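Local coordinates for protein CT021 (Chlamydia trachomatis serovar L2, PDB 6UXD) that is of unknown function but belongs to a family grouped with the lipoprotein-handling proteins LolA and LolB, and may share their curled beta sheet, at residues L108-K113 / S157-D162; L117-A122 / I171-S176; I35-S40 / P212-F217; S164-K169 / T187-P192; E179-P184 / I201-Q206. All blocks are in the same frame, centred on the assembly; numbering follows the deposited sequence.

Interaction 1: L108-K113 / S157-D162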
# COMPACT_ATOMS: atom_id res chain seq x y z
N LEU A 108 11.54 0.82 -9.05
CA LEU A 108 12.39 0.81 -7.86
C LEU A 108 12.48 2.17 -7.18
O LEU A 108 12.24 2.25 -5.96
CB LEU A 108 13.78 0.27 -8.23
CG LEU A 108 14.89 0.32 -7.18
CD1 LEU A 108 14.53 -0.45 -5.92
CD2 LEU A 108 16.19 -0.23 -7.78
N PRO A 109 12.82 3.26 -7.87
CA PRO A 109 12.96 4.55 -7.15
C PRO A 109 11.64 5.10 -6.62
O PRO A 109 11.63 5.73 -5.56
CB PRO A 109 13.60 5.47 -8.20
CG PRO A 109 13.26 4.86 -9.52
CD PRO A 109 13.16 3.38 -9.30
N PHE A 110 10.53 4.87 -7.33
CA PHE A 110 9.22 5.29 -6.84
C PHE A 110 8.92 4.68 -5.47
O PHE A 110 8.50 5.38 -4.54
CB PHE A 110 8.17 4.88 -7.87
CG PHE A 110 6.77 5.31 -7.54
CD1 PHE A 110 6.38 6.63 -7.64
CD2 PHE A 110 5.83 4.37 -7.17
CE1 PHE A 110 5.08 7.02 -7.35
CE2 PHE A 110 4.53 4.74 -6.88
CZ PHE A 110 4.15 6.07 -6.97
N PHE A 111 9.14 3.37 -5.32
CA PHE A 111 8.91 2.72 -4.03
C PHE A 111 9.78 3.33 -2.93
O PHE A 111 9.30 3.60 -1.83
CB PHE A 111 9.16 1.21 -4.15
CG PHE A 111 7.98 0.43 -4.66
CD1 PHE A 111 6.79 0.37 -3.94
CD2 PHE A 111 8.06 -0.27 -5.86
CE1 PHE A 111 5.71 -0.35 -4.41
CE2 PHE A 111 6.97 -1.00 -6.33
CZ PHE A 111 5.80 -1.04 -5.61
N VAL A 112 11.07 3.54 -3.21
CA VAL A 112 11.95 4.08 -2.18
C VAL A 112 11.47 5.46 -1.75
O VAL A 112 11.52 5.82 -0.57
CB VAL A 112 13.42 4.11 -2.66
CG1 VAL A 112 14.30 4.86 -1.64
CG2 VAL A 112 13.95 2.70 -2.87
N LYS A 113 11.00 6.27 -2.71
CA LYS A 113 10.46 7.58 -2.36
C LYS A 113 9.28 7.45 -1.41
O LYS A 113 9.26 8.09 -0.35
CB LYS A 113 10.05 8.33 -3.63
CG LYS A 113 11.24 8.90 -4.38
CD LYS A 113 10.81 9.70 -5.59
CE LYS A 113 11.32 9.09 -6.88
NZ LYS A 113 11.34 10.09 -7.97
N SER A 157 2.54 15.00 4.68
CA SER A 157 3.79 14.65 4.05
C SER A 157 4.01 15.56 2.84
O SER A 157 3.18 16.40 2.48
CB SER A 157 3.79 13.17 3.65
OG SER A 157 5.10 12.69 3.40
N VAL A 158 5.16 15.38 2.20
CA VAL A 158 5.47 16.11 0.98
C VAL A 158 6.34 15.22 0.11
O VAL A 158 7.24 14.53 0.60
CB VAL A 158 6.15 17.46 1.27
CG1 VAL A 158 7.43 17.26 2.02
CG2 VAL A 158 6.38 18.22 -0.04
N TRP A 159 6.05 15.22 -1.18
CA TRP A 159 6.83 14.46 -2.13
C TRP A 159 8.19 15.13 -2.34
O TRP A 159 8.29 16.36 -2.29
CB TRP A 159 6.09 14.38 -3.46
CG TRP A 159 6.58 13.35 -4.39
CD1 TRP A 159 7.43 13.53 -5.44
CD2 TRP A 159 6.25 11.96 -4.37
NE1 TRP A 159 7.65 12.33 -6.08
CE2 TRP A 159 6.94 11.35 -5.44
CE3 TRP A 159 5.45 11.17 -3.55
CZ2 TRP A 159 6.84 9.99 -5.71
CZ3 TRP A 159 5.35 9.82 -3.82
CH2 TRP A 159 6.04 9.25 -4.89
N PRO A 160 9.25 14.35 -2.57
CA PRO A 160 10.56 14.96 -2.78
C PRO A 160 10.59 15.83 -4.03
O PRO A 160 9.75 15.70 -4.93
CB PRO A 160 11.50 13.75 -2.93
CG PRO A 160 10.61 12.66 -3.38
CD PRO A 160 9.33 12.88 -2.63
N LYS A 161 11.57 16.73 -4.08
CA LYS A 161 11.85 17.48 -5.30
C LYS A 161 12.45 16.54 -6.32
O LYS A 161 13.47 15.89 -6.06
CB LYS A 161 12.79 18.65 -5.01
N ASP A 162 11.82 16.43 -7.48
CA ASP A 162 12.24 15.46 -8.48
C ASP A 162 11.70 15.89 -9.84
O ASP A 162 11.24 17.02 -10.02
CB ASP A 162 11.81 14.05 -8.07
CG ASP A 162 10.34 13.75 -8.38
OD1 ASP A 162 9.55 14.70 -8.58
OD2 ASP A 162 9.96 12.56 -8.42

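Interaction 2: L117-A122 / I171-S176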
# COMPACT_ATOMS: atom_id res chain seq x y z
N LEU A 117 8.82 8.93 2.57
CA LEU A 117 7.95 10.07 2.83
C LEU A 117 7.83 10.31 4.34
O LEU A 117 7.55 9.37 5.09
CB LEU A 117 6.56 9.82 2.23
CG LEU A 117 6.50 9.79 0.70
CD1 LEU A 117 5.16 9.22 0.19
CD2 LEU A 117 6.76 11.19 0.15
N PRO A 118 8.03 11.54 4.81
CA PRO A 118 7.84 11.83 6.24
C PRO A 118 6.36 11.94 6.61
O PRO A 118 5.49 12.16 5.78
CB PRO A 118 8.53 13.18 6.40
CG PRO A 118 8.13 13.88 5.10
CD PRO A 118 8.20 12.79 4.03
N LEU A 119 6.10 11.79 7.91
CA LEU A 119 4.76 11.91 8.44
C LEU A 119 4.84 12.74 9.70
O LEU A 119 5.64 12.42 10.58
CB LEU A 119 4.14 10.55 8.77
CG LEU A 119 4.00 9.53 7.65
CD1 LEU A 119 3.61 8.14 8.22
CD2 LEU A 119 3.00 10.00 6.62
N SER A 120 4.04 13.80 9.76
CA SER A 120 3.82 14.55 10.98
C SER A 120 2.32 14.78 11.15
O SER A 120 1.60 14.88 10.16
CB SER A 120 4.54 15.90 10.92
OG SER A 120 5.71 15.76 10.15
N PRO A 121 1.85 14.85 12.39
CA PRO A 121 0.40 15.01 12.61
C PRO A 121 -0.12 16.32 12.07
O PRO A 121 0.55 17.36 12.14
CB PRO A 121 0.27 14.97 14.14
CG PRO A 121 1.53 14.26 14.61
CD PRO A 121 2.59 14.67 13.65
N ALA A 122 -1.35 16.29 11.57
CA ALA A 122 -1.95 17.45 10.93
C ALA A 122 -3.46 17.38 11.10
O ALA A 122 -4.02 16.30 11.32
CB ALA A 122 -1.58 17.50 9.43
N ILE A 171 1.01 16.14 0.58
CA ILE A 171 0.33 14.86 0.74
C ILE A 171 -0.36 14.84 2.10
O ILE A 171 0.18 15.35 3.09
CB ILE A 171 1.30 13.67 0.63
CG1 ILE A 171 2.09 13.74 -0.68
CG2 ILE A 171 0.54 12.35 0.68
CD1 ILE A 171 3.16 12.70 -0.79
N LEU A 172 -1.56 14.29 2.14
CA LEU A 172 -2.26 14.12 3.40
C LEU A 172 -2.69 12.66 3.48
O LEU A 172 -3.36 12.14 2.57
CB LEU A 172 -3.44 15.09 3.49
CG LEU A 172 -3.94 15.45 4.90
CD1 LEU A 172 -2.85 15.77 5.90
CD2 LEU A 172 -4.90 16.63 4.77
N ILE A 173 -2.27 11.98 4.55
CA ILE A 173 -2.47 10.54 4.70
C ILE A 173 -3.22 10.31 6.01
O ILE A 173 -2.86 10.88 7.04
CB ILE A 173 -1.13 9.77 4.72
CG1 ILE A 173 -0.23 10.27 3.59
CG2 ILE A 173 -1.38 8.27 4.56
CD1 ILE A 173 0.98 9.40 3.29
N TYR A 174 -4.24 9.45 5.96
CA TYR A 174 -5.05 9.18 7.13
C TYR A 174 -4.80 7.74 7.58
O TYR A 174 -4.79 6.82 6.77
CB TYR A 174 -6.54 9.42 6.84
CG TYR A 174 -6.87 10.84 6.43
CD1 TYR A 174 -6.62 11.30 5.14
CD2 TYR A 174 -7.42 11.73 7.34
CE1 TYR A 174 -6.92 12.62 4.77
CE2 TYR A 174 -7.73 13.04 6.97
CZ TYR A 174 -7.47 13.48 5.70
OH TYR A 174 -7.77 14.79 5.41
N PHE A 175 -4.61 7.57 8.88
CA PHE A 175 -4.43 6.26 9.49
C PHE A 175 -5.44 6.09 10.61
O PHE A 175 -5.80 7.06 11.30
CB PHE A 175 -3.01 6.05 10.07
CG PHE A 175 -1.94 5.99 9.03
CD1 PHE A 175 -1.65 4.80 8.39
CD2 PHE A 175 -1.20 7.13 8.71
CE1 PHE A 175 -0.63 4.74 7.43
CE2 PHE A 175 -0.20 7.07 7.75
CZ PHE A 175 0.09 5.87 7.11
N SER A 176 -5.87 4.85 10.78
CA SER A 176 -6.75 4.47 11.87
C SER A 176 -6.11 4.83 13.20
O SER A 176 -4.89 4.72 13.38
CB SER A 176 -7.04 2.96 11.82
OG SER A 176 -7.57 2.52 13.07

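Interaction 3: I35-S40 / P212-F217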
# COMPACT_ATOMS: atom_id res chain seq x y z
N ILE A 35 1.68 -8.28 3.92
CA ILE A 35 2.87 -8.45 4.73
C ILE A 35 3.11 -9.95 4.88
O ILE A 35 2.27 -10.66 5.44
CB ILE A 35 2.70 -7.80 6.12
CG1 ILE A 35 2.34 -6.32 6.02
CG2 ILE A 35 3.94 -8.08 6.96
CD1 ILE A 35 3.35 -5.44 5.31
N ARG A 36 4.25 -10.44 4.42
CA ARG A 36 4.46 -11.89 4.39
C ARG A 36 5.34 -12.41 5.51
O ARG A 36 5.12 -13.53 5.98
CB ARG A 36 5.05 -12.31 3.06
CG ARG A 36 4.05 -12.12 1.99
CD ARG A 36 4.40 -12.87 0.78
NE ARG A 36 4.62 -14.27 1.07
CZ ARG A 36 4.92 -15.16 0.14
NH1 ARG A 36 5.05 -14.75 -1.12
NH2 ARG A 36 5.11 -16.43 0.45
N GLN A 37 6.31 -11.64 5.95
CA GLN A 37 7.26 -12.13 6.93
C GLN A 37 7.93 -10.92 7.53
O GLN A 37 8.22 -9.96 6.82
CB GLN A 37 8.28 -13.05 6.27
CG GLN A 37 9.28 -13.64 7.20
CD GLN A 37 10.07 -14.72 6.50
OE1 GLN A 37 9.58 -15.85 6.32
NE2 GLN A 37 11.27 -14.38 6.06
N SER A 38 8.13 -10.95 8.84
CA SER A 38 8.75 -9.84 9.56
C SER A 38 9.75 -10.40 10.56
O SER A 38 9.41 -11.24 11.39
CB SER A 38 7.70 -8.99 10.28
OG SER A 38 7.95 -7.61 10.08
N SER A 39 10.99 -9.93 10.47
CA SER A 39 12.01 -10.25 11.46
C SER A 39 12.69 -8.95 11.85
O SER A 39 12.51 -7.91 11.21
CB SER A 39 13.03 -11.26 10.92
OG SER A 39 13.91 -10.63 10.00
N SER A 40 13.51 -9.01 12.90
CA SER A 40 14.31 -7.85 13.25
C SER A 40 15.15 -7.38 12.07
O SER A 40 15.53 -6.21 12.01
CB SER A 40 15.20 -8.17 14.44
OG SER A 40 15.99 -9.32 14.18
N PRO A 212 4.48 -17.85 -4.93
CA PRO A 212 5.55 -18.73 -4.45
C PRO A 212 6.20 -18.22 -3.18
O PRO A 212 6.15 -17.02 -2.84
CB PRO A 212 6.56 -18.75 -5.61
CG PRO A 212 5.79 -18.31 -6.81
CD PRO A 212 4.74 -17.38 -6.31
N ALA A 213 6.82 -19.15 -2.47
CA ALA A 213 7.51 -18.86 -1.23
C ALA A 213 8.60 -17.82 -1.44
O ALA A 213 9.08 -17.58 -2.55
CB ALA A 213 8.14 -20.13 -0.66
N LEU A 214 9.04 -17.26 -0.32
CA LEU A 214 10.02 -16.19 -0.33
C LEU A 214 11.37 -16.69 -0.84
O LEU A 214 11.70 -17.87 -0.70
CB LEU A 214 10.17 -15.64 1.08
CG LEU A 214 8.93 -14.96 1.68
CD1 LEU A 214 9.28 -14.44 3.07
CD2 LEU A 214 8.44 -13.83 0.77
N PRO A 215 12.17 -15.80 -1.44
CA PRO A 215 13.55 -16.16 -1.78
C PRO A 215 14.29 -16.76 -0.59
O PRO A 215 14.14 -16.30 0.55
CB PRO A 215 14.17 -14.83 -2.20
CG PRO A 215 12.99 -14.07 -2.78
CD PRO A 215 11.83 -14.44 -1.89
N ASN A 216 15.09 -17.77 -0.88
CA ASN A 216 15.93 -18.43 0.11
C ASN A 216 17.35 -17.92 -0.06
O ASN A 216 17.97 -18.14 -1.11
CB ASN A 216 15.88 -19.94 -0.08
CG ASN A 216 14.53 -20.52 0.26
OD1 ASN A 216 14.13 -20.53 1.42
ND2 ASN A 216 13.82 -20.99 -0.76
N PHE A 217 17.85 -17.24 0.96
CA PHE A 217 19.19 -16.70 0.94
C PHE A 217 20.06 -17.46 1.96
O PHE A 217 21.15 -17.03 2.35
CB PHE A 217 19.15 -15.19 1.23
CG PHE A 217 18.59 -14.36 0.10
CD1 PHE A 217 18.10 -13.09 0.35
CD2 PHE A 217 18.55 -14.83 -1.20
CE1 PHE A 217 17.58 -12.30 -0.68
CE2 PHE A 217 18.03 -14.06 -2.23
CZ PHE A 217 17.55 -12.79 -1.97
OXT PHE A 217 19.71 -18.56 2.42

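Interaction 4: S164-K169 / T187-P192. Unlike the reference sequence in segment 187-192: D190 (reference Glu).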
# COMPACT_ATOMS: atom_id res chain seq x y z
N SER A 164 9.11 14.87 -11.66
CA SER A 164 7.76 14.36 -11.90
C SER A 164 6.75 15.44 -11.58
O SER A 164 7.09 16.45 -10.95
CB SER A 164 7.51 13.11 -11.05
OG SER A 164 7.57 13.43 -9.67
N PRO A 165 5.49 15.28 -11.99
CA PRO A 165 4.45 16.23 -11.55
C PRO A 165 4.27 16.27 -10.04
O PRO A 165 3.80 17.29 -9.51
CB PRO A 165 3.18 15.73 -12.25
CG PRO A 165 3.48 14.32 -12.63
CD PRO A 165 4.95 14.27 -12.91
N LEU A 166 4.64 15.21 -9.32
CA LEU A 166 4.48 15.17 -7.88
C LEU A 166 5.53 15.99 -7.15
O LEU A 166 5.44 16.13 -5.93
CB LEU A 166 4.55 13.73 -7.38
CG LEU A 166 3.56 12.74 -7.99
CD1 LEU A 166 3.64 11.41 -7.26
CD2 LEU A 166 2.15 13.29 -7.97
N SER A 167 6.48 16.57 -7.87
CA SER A 167 7.64 17.18 -7.23
C SER A 167 7.20 18.23 -6.22
O SER A 167 6.55 19.22 -6.56
CB SER A 167 8.56 17.79 -8.28
OG SER A 167 9.79 18.15 -7.70
N GLU A 168 7.59 18.02 -4.96
CA GLU A 168 7.35 18.96 -3.87
C GLU A 168 5.87 19.16 -3.56
O GLU A 168 5.52 20.10 -2.84
CB GLU A 168 8.00 20.32 -4.17
CG GLU A 168 9.47 20.21 -4.55
CD GLU A 168 10.16 21.55 -4.60
OE1 GLU A 168 10.73 21.95 -3.57
OE2 GLU A 168 10.11 22.19 -5.67
N LYS A 169 5.00 18.28 -4.04
CA LYS A 169 3.57 18.40 -3.79
C LYS A 169 3.18 17.88 -2.41
O LYS A 169 3.75 16.92 -1.89
CB LYS A 169 2.79 17.65 -4.87
CG LYS A 169 2.82 18.34 -6.24
CD LYS A 169 2.37 19.79 -6.10
CE LYS A 169 1.86 20.37 -7.41
NZ LYS A 169 1.19 21.67 -7.16
N THR A 187 -5.44 8.47 1.05
CA THR A 187 -4.30 9.31 0.70
C THR A 187 -4.71 10.33 -0.35
O THR A 187 -5.29 9.96 -1.37
CB THR A 187 -3.13 8.45 0.20
OG1 THR A 187 -2.82 7.48 1.21
CG2 THR A 187 -1.91 9.31 -0.08
N SER A 188 -4.41 11.59 -0.10
CA SER A 188 -4.75 12.69 -0.99
C SER A 188 -3.47 13.44 -1.33
O SER A 188 -2.72 13.82 -0.43
CB SER A 188 -5.78 13.61 -0.33
OG SER A 188 -6.01 14.78 -1.10
N ILE A 189 -3.21 13.63 -2.62
CA ILE A 189 -1.99 14.31 -3.06
C ILE A 189 -2.33 15.40 -4.07
O ILE A 189 -3.03 15.14 -5.05
CB ILE A 189 -0.96 13.33 -3.65
CG1 ILE A 189 0.27 14.10 -4.14
CG2 ILE A 189 -1.54 12.52 -4.77
CD1 ILE A 189 1.56 13.27 -4.16
N ASP A 190 -1.84 16.61 -3.80
CA ASP A 190 -1.84 17.69 -4.79
C ASP A 190 -1.08 17.26 -6.05
O ASP A 190 -0.00 16.66 -5.96
CB ASP A 190 -1.17 18.95 -4.25
CG ASP A 190 -1.93 19.59 -3.10
OD1 ASP A 190 -3.01 19.09 -2.74
OD2 ASP A 190 -1.43 20.62 -2.57
N THR A 191 -1.64 17.58 -7.21
CA THR A 191 -0.87 17.51 -8.45
C THR A 191 -1.25 18.68 -9.35
O THR A 191 -2.15 19.47 -9.00
CB THR A 191 -1.10 16.19 -9.19
OG1 THR A 191 -2.31 16.26 -9.95
CG2 THR A 191 -1.15 15.01 -8.21
N PRO A 192 -0.57 18.86 -10.48
CA PRO A 192 -0.98 19.91 -11.42
C PRO A 192 -2.33 19.66 -12.07
O PRO A 192 -3.07 20.61 -12.33
CB PRO A 192 0.16 19.93 -12.45
CG PRO A 192 1.34 19.34 -11.72
CD PRO A 192 0.75 18.30 -10.82

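Interaction 5: E179-P184 / I201-Q206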
# COMPACT_ATOMS: atom_id res chain seq x y z
N GLU A 179 -3.60 1.40 16.17
CA GLU A 179 -2.29 1.11 15.58
C GLU A 179 -2.20 -0.31 15.03
O GLU A 179 -1.28 -0.60 14.26
CB GLU A 179 -1.19 1.34 16.62
CG GLU A 179 -1.03 2.84 16.95
CD GLU A 179 -0.31 3.13 18.27
OE1 GLU A 179 0.48 2.28 18.74
OE2 GLU A 179 -0.56 4.22 18.83
N ARG A 180 -3.12 -1.19 15.40
CA ARG A 180 -3.13 -2.52 14.83
C ARG A 180 -3.45 -2.48 13.34
O ARG A 180 -3.14 -3.44 12.62
CB ARG A 180 -4.12 -3.37 15.61
CG ARG A 180 -4.19 -4.78 15.19
CD ARG A 180 -2.99 -5.58 15.66
NE ARG A 180 -3.03 -6.88 15.01
CZ ARG A 180 -2.50 -7.14 13.82
NH1 ARG A 180 -1.85 -6.18 13.14
NH2 ARG A 180 -2.62 -8.36 13.32
N LEU A 181 -4.03 -1.39 12.85
CA LEU A 181 -4.34 -1.24 11.43
C LEU A 181 -3.29 -0.29 10.85
O LEU A 181 -3.45 0.93 10.91
CB LEU A 181 -5.75 -0.69 11.22
CG LEU A 181 -6.91 -1.63 11.57
CD1 LEU A 181 -8.24 -0.87 11.41
CD2 LEU A 181 -6.88 -2.88 10.68
N ALA A 182 -2.25 -0.87 10.25
CA ALA A 182 -1.05 -0.10 9.93
C ALA A 182 -1.07 0.52 8.54
O ALA A 182 -0.33 1.48 8.30
CB ALA A 182 0.19 -1.00 10.06
N PHE A 183 -1.91 0.02 7.63
CA PHE A 183 -2.00 0.61 6.30
C PHE A 183 -2.87 1.87 6.30
O PHE A 183 -3.77 2.02 7.13
CB PHE A 183 -2.58 -0.38 5.31
CG PHE A 183 -1.66 -1.50 4.96
CD1 PHE A 183 -0.70 -1.32 3.99
CD2 PHE A 183 -1.79 -2.73 5.56
CE1 PHE A 183 0.14 -2.36 3.63
CE2 PHE A 183 -0.97 -3.77 5.22
CZ PHE A 183 0.01 -3.59 4.24
N PRO A 184 -2.63 2.77 5.36
CA PRO A 184 -3.42 3.99 5.30
C PRO A 184 -4.87 3.72 4.95
O PRO A 184 -5.20 2.73 4.28
CB PRO A 184 -2.72 4.82 4.22
CG PRO A 184 -2.00 3.82 3.39
CD PRO A 184 -1.61 2.71 4.30
N ILE A 201 -9.92 0.29 0.10
CA ILE A 201 -11.27 -0.26 0.05
C ILE A 201 -11.42 -1.50 0.91
O ILE A 201 -12.56 -1.86 1.26
CB ILE A 201 -11.70 -0.53 -1.40
CG1 ILE A 201 -10.82 -1.61 -2.06
CG2 ILE A 201 -11.63 0.75 -2.19
CD1 ILE A 201 -11.18 -1.89 -3.53
N GLU A 202 -10.32 -2.15 1.29
CA GLU A 202 -10.38 -3.29 2.19
C GLU A 202 -9.06 -3.39 2.92
O GLU A 202 -8.01 -3.10 2.34
CB GLU A 202 -10.68 -4.59 1.44
CG GLU A 202 -10.99 -5.77 2.36
CD GLU A 202 -11.35 -7.05 1.60
OE1 GLU A 202 -12.29 -7.01 0.78
OE2 GLU A 202 -10.67 -8.09 1.81
N MET A 203 -9.11 -3.73 4.21
CA MET A 203 -7.90 -4.09 4.93
C MET A 203 -8.27 -5.12 5.98
O MET A 203 -9.44 -5.25 6.38
CB MET A 203 -7.21 -2.87 5.58
CG MET A 203 -8.10 -2.09 6.50
SD MET A 203 -7.38 -0.65 7.32
CE MET A 203 -6.82 0.41 5.98
N GLY A 204 -7.27 -5.88 6.42
CA GLY A 204 -7.49 -6.87 7.44
C GLY A 204 -6.26 -7.64 7.88
O GLY A 204 -5.12 -7.14 7.84
N HIS A 205 -6.50 -8.86 8.35
CA HIS A 205 -5.49 -9.67 9.01
C HIS A 205 -5.64 -11.12 8.56
O HIS A 205 -6.68 -11.52 8.02
CB HIS A 205 -5.63 -9.60 10.53
CG HIS A 205 -5.79 -8.21 11.06
ND1 HIS A 205 -4.78 -7.27 11.00
CD2 HIS A 205 -6.84 -7.59 11.66
CE1 HIS A 205 -5.19 -6.15 11.56
NE2 HIS A 205 -6.44 -6.31 11.96
N GLN A 206 -4.58 -11.89 8.81
CA GLN A 206 -4.58 -13.34 8.61
C GLN A 206 -4.75 -13.72 7.16
O GLN A 206 -5.37 -14.73 6.85
CB GLN A 206 -5.66 -14.04 9.44
CG GLN A 206 -5.58 -13.79 10.93
CD GLN A 206 -6.81 -14.30 11.68
OE1 GLN A 206 -6.69 -15.12 12.60
NE2 GLN A 206 -8.00 -13.81 11.30

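Interaction 1: L108-K113 / S157-D162
K113 reaches out from helix 108-116 along the edge of the loop that follows strand 152-158, ending on the carboxylate of D162. Its CB lies 4.2 Å from W159 CZ2, at the margin of the indole. From there CG drifts toward P160, 3.9 Å from P160 CG, and CD sits in the angle between W159 and P160, 3.7 Å from P160 CG and 4.0 Å from W159 CZ2. A bend at chi3 (-117°) then turns CE and the ammonium toward the aspartate, where NZ forms a salt bridge 2.9 Å from D162 OD2, using the lone pair directed away from OD1. The same oxygen takes a second bond from the indole: W159 NE1 lies 3.3 Å from D162 OD2, which stays close to the ring plane of W159, while the N-H arrives from above the plane of the carboxylate. The other oxygen, OD1, is bonded to S164 OG, and P160 CD rests over one face of the indole, so W159 is held both by its N-H and from above a face. One turn back on the helix, F110 crosses W159 at about a right angle, side chain against side chain, and its CE1 touches W159 CH2 at 3.5 Å; the ring planes are inclined at 42°. One carboxylate thus ties an ammonium of the helix to an indole of the loop after strand 152-158, and the positive charge beside OD2 should favour the ionised form of D162 in this surface contact.

Interaction 2: L117-A122 / I171-S176
L119 and I173 face each other with their CA atoms 8.3 Å apart, on strand segments 118-122 and 171-176 whose axes approach to 8.8 Å and cross at 80°, too steeply for direct pairing. Contact is therefore made by side chains alone. L119 works with both of its methyls: with CG beside the backbone N (chi1 -59°), the fork opens across the gap, CD2 meeting I173 CD1 at 3.9 Å and CD1 meeting F175 CE2 at 4.0 Å, the latter at an oblique approach to the ring. I173 and F175 each cross the leucine at about a right angle. Strand 152-158 pairs antiparallel with both strands, so the steep crossing is consistent with strong coiling of the strands about that shared neighbour; such curled antiparallel strands, lined on their inner side with apolar residues, are consistent with the LolA/LolB-like half-barrel. Helix 9-13 lies against this lining, I9 touching L117, L119 and I173, while F175 meets W155 edge-to-face. Nearer the start of both segments, L117 straddles the end of I171, whose CD1 is 4.0 Å from L117 CD2 and nearly as close to CD1. L172 points to the other face of its strand from I171 and I173, and its CD1 reaches A122 CB at 4.1 Å, beside I156.

Interaction 3: I35-S40 / P212-F217
The side chains of R36 and L214 slide past each other in opposite directions, the leucine methyl CD2 riding over the flat end of the arginine. L214 CD2 sits 3.7 Å above the guanidinium plane, over its centre. A bend at chi3 (54°) swings the guanidinium round so that its edge meets the backbone of the C-terminal tail: R36 NH1 donates to P212 O at 3.1 Å, N-H...O angle 161°, with the oxygen almost in the guanidinium plane. The other leucine methyl turns to the neighbouring residue, L214 CD1 lying 3.5 Å from Q37 CD where the two side chains cross. R36 and Q37 can both flank L214 because both pair with W44 of strand 43-50; with the near-helical backbone of R36 this is a classic beta bulge, which brings successive side chains to the same side. W44 and L81 also touch L214. P212 O is bonded to W99 NE1 as well, and R36 NH1 has a long, weak ion pair with E46. The arginine thus uses its edge for polar binding and its face for an apolar methyl, pinning an otherwise irregular tail to the sheet through one shared carbonyl and one leucine.

Interaction 4: S164-K169 / T187-P192
K169 places CG beside its backbone N (chi1 -72°) and then bends at chi2 (-53°), which lays the aliphatic part of the chain over the backbone of D190 and T191. Its CB comes within 3.2 Å of D190 O, CG follows nearly as close, and CE goes on to lie 4.0 Å from T191 C. D190 O is buried here under methylene groups and has no hydrogen-bonding partner. The charged ends do not close on each other: K169 NZ remains 5.4 Å from D190 OD2, so any attraction between them acts at a distance, although K169 CD does pass across D190 CB. L166 supplies the apolar part of the contact. With chi2 at -172° its CD1 is the extended branch, and CD2 turns off to the side to meet T191 CG2 at 3.7 Å, the two side chains lying side by side and pointing the same way, and I189 CD1 at 3.9 Å, where leucine and isoleucine cross at about a right angle; on its other flank L166 touches W159. The hydroxyl of T191 is engaged by G194 O and T193 OG1. At the outer end the two prolines meet, P165 CB lying 3.8 Å from P192 CD. Two overlapping turns shape segment 164-169, a type I turn from S164 to S167 and a type II turn from L166 to K169, with E168 taking the positive phi of the latter. They form the connection between strands 152-158 and 170-176, packed against the end of strand 186-189: neighbouring strand ends of an antiparallel beta meander.

Interaction 5: E179-P184 / I201-Q206
The connection between strands 170-176 and 186-189 of the antiparallel meander folds back over the end of strand 196-204, setting R180 and L181 against H205, and L181, F183 and P184 against M203. The touching parts run roughly antiparallel. R180 presents a guanidinium face to the imidazole: H205 ND1 lies 3.2 Å above the guanidinium plane, offset toward its rim, and the two flat groups are inclined at 41°. R180 NH2 and H205 ND1 are 3.4 Å apart, but the angle is too poor for a hydrogen bond. Both groups are instead held by D20, whose OD2 makes a salt bridge with R180 NH1 and whose OD1 is bonded to H205 ND1; the aspartate keeps arginine and histidine together and would probably offset part of the charge of the guanidinium. L181 CD2 packs against the imidazole, 3.7 Å from H205 NE2, and also lies 4.1 Å from M203 SD, crossing both side chains at about a right angle. The methionine tip turns inward with chi3 at 58°, which brings its methyl to two successive carbonyls: M203 CE is 3.6 Å from F183 O and 3.3 Å from P184 O, the latter also bonded to T200 OG1.

From the N terminus, interaction 3 opens first, at 35-40, and closes last, at 212-217, so its loop encloses the other four and fastens the C-terminal tail to strand 29-38. Interaction 1 opens in helix 108-116 and interaction 2 just after it in strand 118-122; interaction 1 closes at 157-162 before interaction 2 closes at 171-176, so the two cross. Interaction 4 opens at 164-169, inside the span of interaction 2, and closes beyond it at 187-192, crossing it. Interaction 5 opens at 179-184 and closes at 201-206, crossing interaction 4. Interaction 1 ties helix to loop, interaction 2 bridges strands across a shared neighbour, and interactions 4 and 5 set meander connections against later strands.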